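Local coordinates for serine-pyruvate aminotransferase (AgxT) (Sulfolobus solfataricus, PDB 3ZRQ), which probably transfers amino groups between serine or alanine and the oxo acids pyruvate or glyoxylate, using pyridoxal 5'-phosphate as cofactor, at residues N85-D90 against E137-V142. Numbering follows the deposited sequence.
With PMP (4'-deoxy-4'-aminopyridoxal-5'-phosphate), chain C.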
ATOM      1  N   ASN A  85     -32.205  18.846  16.892  1.00 23.53           N
ATOM      2  CA  ASN A  85     -31.353  19.909  17.413  1.00 26.61           C
ATOM      3  C   ASN A  85     -30.640  20.708  16.341  1.00 22.66           C
ATOM      4  O   ASN A  85     -29.897  21.636  16.656  1.00 25.24           O
ATOM      5  CB  ASN A  85     -30.375  19.332  18.441  1.00 24.84           C
ATOM      6  CG  ASN A  85     -31.097  18.769  19.616  1.00 25.43           C
ATOM      7  OD1 ASN A  85     -32.156  19.324  20.020  1.00 25.05           O
ATOM      8  ND2 ASN A  85     -30.595  17.658  20.180  1.00 25.22           N
ATOM      9  N   GLY A  86     -30.861  20.362  15.073  1.00 21.74           N
ATOM     10  CA  GLY A  86     -30.273  21.116  13.986  1.00 22.43           C
ATOM     11  C   GLY A  86     -30.308  20.364  12.656  1.00 25.79           C
ATOM     12  O   GLY A  86     -31.221  19.587  12.423  1.00 23.73           O
ATOM     13  N   VAL A  87     -29.308  20.603  11.815  1.00 23.75           N
ATOM     14  CA  VAL A  87     -29.272  20.122  10.412  1.00 25.09           C
ATOM     15  C   VAL A  87     -29.592  18.628  10.247  1.00 24.13           C
ATOM     16  O   VAL A  87     -30.403  18.239   9.387  1.00 21.79           O
ATOM     17  CB  VAL A  87     -27.865  20.439   9.773  1.00 30.67           C
ATOM     18  CG1 VAL A  87     -27.726  19.807   8.396  1.00 32.57           C
ATOM     19  CG2 VAL A  87     -27.657  21.929   9.681  1.00 31.63           C
ATOM     20  N   PHE A  88     -28.975  17.790  11.079  1.00 21.84           N
ATOM     21  CA  PHE A  88     -29.113  16.335  10.912  1.00 23.21           C
ATOM     22  C   PHE A  88     -30.337  15.764  11.575  1.00 23.20           C
ATOM     23  O   PHE A  88     -30.870  14.749  11.134  1.00 20.58           O
ATOM     24  CB  PHE A  88     -27.797  15.610  11.247  1.00 22.58           C
ATOM     25  CG  PHE A  88     -26.690  15.993  10.280  1.00 24.10           C
ATOM     26  CD1 PHE A  88     -26.703  15.481   8.979  1.00 24.51           C
ATOM     27  CD2 PHE A  88     -25.726  16.947  10.622  1.00 25.32           C
ATOM     28  CE1 PHE A  88     -25.747  15.878   8.047  1.00 26.37           C
ATOM     29  CE2 PHE A  88     -24.764  17.363   9.698  1.00 25.93           C
ATOM     30  CZ  PHE A  88     -24.773  16.809   8.402  1.00 23.28           C
ATOM     31  N   GLY A  89     -30.822  16.444  12.609  1.00 19.76           N
ATOM     32  CA  GLY A  89     -32.178  16.186  13.071  1.00 20.75           C
ATOM     33  C   GLY A  89     -33.201  16.520  12.004  1.00 22.09           C
ATOM     34  O   GLY A  89     -34.127  15.726  11.783  1.00 23.49           O
ATOM     35  N   ASP A  90     -33.016  17.655  11.306  1.00 19.58           N
ATOM     36  CA  ASP A  90     -33.917  18.047  10.228  1.00 20.88           C
ATOM     37  C   ASP A  90     -33.870  17.062   9.035  1.00 24.19           C
ATOM     38  O   ASP A  90     -34.861  16.902   8.340  1.00 22.59           O
ATOM     39  CB  ASP A  90     -33.623  19.485   9.742  1.00 20.02           C
ATOM     40  CG  ASP A  90     -33.950  20.537  10.800  1.00 22.51           C
ATOM     41  OD1 ASP A  90     -34.640  20.231  11.793  1.00 23.40           O
ATOM     42  OD2 ASP A  90     -33.487  21.676  10.669  1.00 23.88           O
ATOM     43  N   GLU A 137     -25.524  16.145  17.406  1.00 20.93           N
ATOM     44  CA  GLU A 137     -25.884  16.984  16.281  1.00 21.81           C
ATOM     45  C   GLU A 137     -24.640  17.696  15.743  1.00 21.89           C
ATOM     46  O   GLU A 137     -24.144  18.669  16.322  1.00 23.74           O
ATOM     47  CB  GLU A 137     -26.969  18.000  16.702  1.00 22.63           C
ATOM     48  CG  GLU A 137     -27.281  19.093  15.666  1.00 22.11           C
ATOM     49  CD  GLU A 137     -27.718  18.477  14.322  1.00 26.77           C
ATOM     50  OE1 GLU A 137     -28.652  17.639  14.341  1.00 25.08           O
ATOM     51  OE2 GLU A 137     -27.099  18.817  13.288  1.00 24.10           O
ATOM     52  N   THR A 138     -24.158  17.221  14.593  1.00 24.45           N
ATOM     53  CA  THR A 138     -22.853  17.597  14.064  1.00 22.12           C
ATOM     54  C   THR A 138     -22.783  19.073  13.693  1.00 24.04           C
ATOM     55  O   THR A 138     -21.696  19.675  13.781  1.00 24.37           O
ATOM     56  CB  THR A 138     -22.502  16.719  12.818  1.00 25.22           C
ATOM     57  OG1 THR A 138     -22.769  15.350  13.134  1.00 26.23           O
ATOM     58  CG2 THR A 138     -21.040  16.855  12.413  1.00 29.91           C
ATOM     59  N   SER A 139     -23.912  19.672  13.304  1.00 21.45           N
ATOM     60  CA  SER A 139     -23.882  21.088  12.914  1.00 22.61           C
ATOM     61  C   SER A 139     -23.533  22.036  14.083  1.00 24.07           C
ATOM     62  O   SER A 139     -22.989  23.109  13.866  1.00 28.51           O
ATOM     63  CB  SER A 139     -25.213  21.530  12.283  1.00 25.14           C
ATOM     64  OG  SER A 139     -26.296  21.259  13.174  1.00 29.04           O
ATOM     65  N   THR A 140     -23.806  21.617  15.309  1.00 24.96           N
ATOM     66  CA  THR A 140     -23.673  22.525  16.466  1.00 25.86           C
ATOM     67  C   THR A 140     -22.784  21.959  17.564  1.00 23.70           C
ATOM     68  O   THR A 140     -22.454  22.668  18.500  1.00 23.91           O
ATOM     69  CB  THR A 140     -25.042  22.862  17.100  1.00 23.48           C
ATOM     70  OG1 THR A 140     -25.664  21.654  17.521  1.00 24.46           O
ATOM     71  CG2 THR A 140     -25.938  23.606  16.151  1.00 26.57           C
ATOM     72  N   GLY A 141     -22.410  20.690  17.456  1.00 25.21           N
ATOM     73  CA  GLY A 141     -21.621  20.004  18.492  1.00 26.11           C
ATOM     74  C   GLY A 141     -22.396  19.681  19.753  1.00 29.75           C
ATOM     75  O   GLY A 141     -21.816  19.517  20.820  1.00 26.45           O
ATOM     76  N   VAL A 142     -23.723  19.572  19.628  1.00 26.58           N
ATOM     77  CA  VAL A 142     -24.601  19.361  20.789  1.00 23.47           C
ATOM     78  C   VAL A 142     -24.994  17.891  20.952  1.00 24.39           C
ATOM     79  O   VAL A 142     -25.533  17.262  20.019  1.00 22.11           O
ATOM     80  CB  VAL A 142     -25.854  20.251  20.677  1.00 23.14           C
ATOM     81  CG1 VAL A 142     -26.884  19.903  21.752  1.00 22.15           C
ATOM     82  CG2 VAL A 142     -25.468  21.699  20.790  1.00 22.60           C
TER
HETATM   83  N1  PMP C 500     -26.269  12.276  10.930  1.00 21.14           N
HETATM   84  C2  PMP C 500     -25.280  13.083  11.406  1.00 23.16           C
HETATM   85  C2A PMP C 500     -25.330  13.450  12.863  1.00 19.01           C
HETATM   86  C3  PMP C 500     -24.187  13.425  10.605  1.00 21.17           C
HETATM   87  O3  PMP C 500     -23.146  14.099  11.158  1.00 21.59           O
HETATM   88  C4  PMP C 500     -24.229  13.063   9.249  1.00 23.31           C
HETATM   89  C4A PMP C 500     -23.280  13.654   8.244  1.00 21.60           C
HETATM   90  N4A PMP C 500     -21.947  13.492   8.656  1.00 29.67           N
HETATM   91  C5  PMP C 500     -25.276  12.255   8.776  1.00 20.42           C
HETATM   92  C6  PMP C 500     -26.301  11.877   9.629  1.00 20.49           C
HETATM   93  C5A PMP C 500     -25.342  11.734   7.346  1.00 20.08           C
HETATM   94  O4P PMP C 500     -24.263  10.822   7.169  1.00 21.28           O
HETATM   95  P   PMP C 500     -23.685  10.561   5.687  1.00 20.67           P
HETATM   96  O1P PMP C 500     -23.072  11.837   5.150  1.00 22.40           O
HETATM   97  O2P PMP C 500     -24.825  10.105   4.793  1.00 16.27           O
HETATM   98  O3P PMP C 500     -22.661   9.473   5.869  1.00 20.30           O
HETATM   99  O   HOH W   1     -28.121  22.330  18.760  1.00 22.93           O
HETATM  100  O   HOH W   2     -30.639  16.983  15.708  1.00 25.63           O
HETATM  101  O   HOH W   3     -28.245  16.279  19.329  1.00 27.48           O
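With CG anti to the backbone N (chi1 171°) and a bend at chi2 (57°), the Glu137 side chain turns its carboxylate onto the first turn of helix 87-96. OE2 takes an almost straight bond from Phe88 N (3.1 Å, 175°), and OE1 accepts from Gly89 N at 3.0 Å, both on the syn side. The anti side of OE2 receives Ser139 OG (2.6 Å) and Ser139 N, three donors in all, while a water links OE1 to Asn85 N. The buried carboxylate sits against the N-terminal amides of the helix, whose dipole would probably favour its ionised form. At Gly86, the N-cap residue, a CB would clash with Ser139 OG and, from the backbone angles alone, with Asn85 O. The helix start belongs to the class-V aminotransferase cofactor site: the PMP pyridine lies over one face of the Phe88 ring, PMP C3 3.5 Å above its plane, and Tyr240 of the second subunit packs against Phe88. A glutamine in place of Glu137 would probably set an NH2 against Gly89 N or the OE2 donors, leaving them without their acceptor and the helix end without its charge. Thr138 OG1 is hydrogen-bonded to Ser166 OG and lies a doubtfully short 2.4 Å from PMP O3.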